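Side-chain contact in lipoprotein (Colwellia psychrerythraea, PDB 3O0Y), which is of unknown function but is a putative lipoprotein of the DUF885 family, probably related to metallopeptidases: residues A[311-314]-A[315-319]. Sequence-based numbering, arbitrary orientation.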
loop_
_atom_site.group_PDB
_atom_site.type_symbol
_atom_site.label_atom_id
_atom_site.label_comp_id
_atom_site.label_asym_id
_atom_site.label_seq_id
_atom_site.Cartn_x
_atom_site.Cartn_y
_atom_site.Cartn_z
ATOM N N ASP A 311 1.733 -7.600 24.070
ATOM C CA ASP A 311 2.986 -8.224 24.449
ATOM C C ASP A 311 4.157 -7.702 23.674
ATOM O O ASP A 311 5.229 -7.562 24.227
ATOM C CB ASP A 311 2.947 -9.749 24.318
ATOM C CG ASP A 311 1.802 -10.381 25.200
ATOM O OD1 ASP A 311 1.402 -9.758 26.213
ATOM O OD2 ASP A 311 1.359 -11.524 24.878
ATOM N N GLU A 312 3.948 -7.449 22.393
ATOM C CA GLU A 312 5.053 -6.882 21.571
ATOM C C GLU A 312 5.428 -5.439 21.989
ATOM O O GLU A 312 6.597 -5.065 21.995
ATOM C CB GLU A 312 4.713 -6.928 20.089
ATOM C CG GLU A 312 4.825 -8.320 19.519
ATOM C CD GLU A 312 6.321 -8.767 19.428
ATOM O OE1 GLU A 312 7.014 -8.211 18.554
ATOM O OE2 GLU A 312 6.802 -9.523 20.319
ATOM N N VAL A 313 4.436 -4.641 22.345
ATOM C CA VAL A 313 4.681 -3.260 22.808
ATOM C C VAL A 313 5.510 -3.343 24.060
ATOM O O VAL A 313 6.460 -2.577 24.215
ATOM C CB VAL A 313 3.328 -2.500 23.069
ATOM C CG1 VAL A 313 3.551 -1.303 23.983
ATOM C CG2 VAL A 313 2.603 -2.075 21.688
ATOM N N ALA A 314 5.193 -4.266 24.980
ATOM C CA ALA A 314 5.924 -4.367 26.230
ATOM C C ALA A 314 7.341 -4.775 25.915
ATOM O O ALA A 314 8.314 -4.228 26.486
ATOM C CB ALA A 314 5.280 -5.363 27.187
ATOM N N ARG A 315 7.499 -5.736 24.998
ATOM C CA ARG A 315 8.828 -6.310 24.738
ATOM C C ARG A 315 9.754 -5.256 24.110
ATOM O O ARG A 315 10.858 -5.012 24.568
ATOM C CB ARG A 315 8.719 -7.486 23.793
ATOM C CG ARG A 315 10.066 -8.123 23.438
ATOM C CD ARG A 315 9.951 -9.203 22.385
ATOM N NE ARG A 315 9.553 -8.700 21.051
ATOM C CZ ARG A 315 10.313 -8.068 20.170
ATOM N NH1 ARG A 315 11.607 -7.836 20.377
ATOM N NH2 ARG A 315 9.769 -7.761 19.005
ATOM N N ILE A 316 9.234 -4.605 23.081
ATOM C CA ILE A 316 10.065 -3.658 22.280
ATOM C C ILE A 316 10.403 -2.421 23.128
ATOM O O ILE A 316 11.552 -1.919 23.120
ATOM C CB ILE A 316 9.368 -3.270 20.986
ATOM C CG1 ILE A 316 9.159 -4.490 20.070
ATOM C CG2 ILE A 316 10.236 -2.214 20.186
ATOM C CD1 ILE A 316 8.104 -4.177 18.977
ATOM N N SER A 317 9.414 -1.914 23.850
ATOM C CA SER A 317 9.600 -0.799 24.792
ATOM C C SER A 317 10.713 -1.097 25.770
ATOM O O SER A 317 11.622 -0.241 26.067
ATOM C CB SER A 317 8.290 -0.550 25.588
ATOM O OG SER A 317 7.521 0.140 24.665
ATOM N N GLY A 318 10.674 -2.315 26.308
ATOM C CA GLY A 318 11.691 -2.745 27.268
ATOM C C GLY A 318 13.090 -2.783 26.707
ATOM O O GLY A 318 14.046 -2.334 27.338
ATOM N N VAL A 319 13.193 -3.190 25.456
ATOM C CA VAL A 319 14.470 -3.148 24.761
ATOM C C VAL A 319 14.955 -1.708 24.576
ATOM O O VAL A 319 16.130 -1.387 24.806
ATOM C CB VAL A 319 14.417 -3.903 23.372
ATOM C CG1 VAL A 319 15.722 -3.705 22.629
ATOM C CG2 VAL A 319 14.112 -5.404 23.601
#
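E312 OE1 is gripped by two charged donors: R315 NH2, 2.8 Å away along a nearly straight bond (172°), and the ammonium group of K557. The other carboxylate oxygen completes an i to i+3 salt bridge along helix 302-326, because R315 NE reaches E312 OE2 at 3.0 Å. The guanidinium thus presents its NE and NH2 side to the acid, one nitrogen to each oxygen, and both oxygens are met on their syn sides and lie close to the guanidinium plane. The two flat groups are nevertheless not coplanar; their planes stand 31° apart, and the nitrogens sit somewhat out of the carboxylate plane. R315 sends CG anti to the backbone N (chi1 178°), and the bend at chi3 folds the guanidinium back alongside E312, which itself curls at chi2. One face of the guanidinium is covered toward its rim by I316 CG1, so bonds at the edge and a hydrocarbon over the face together limit its rotation. R315 NH2 also pairs with E501, giving an alternating chain of charges in which E312 lies between K557 and R315. A glutamine in place of E312 would probably keep only one acceptor oxygen for R315, breaking the two-point pairing, and would leave K557 without this negative mate. The backbone beneath is regular helix: I316 N donates to E312 O at 2.9 Å, while V313 O receives S317 N at 3.0 Å and has S317 OG near it in a weak, unsettled bond. From helix 302-326, V313, I316 and S317 pack on helix 491-515, V313 also meets helix 521-532, and the E312 and R315 pair ties the same helix to helix 555-574 through K557 and to helix 491-515 through E501.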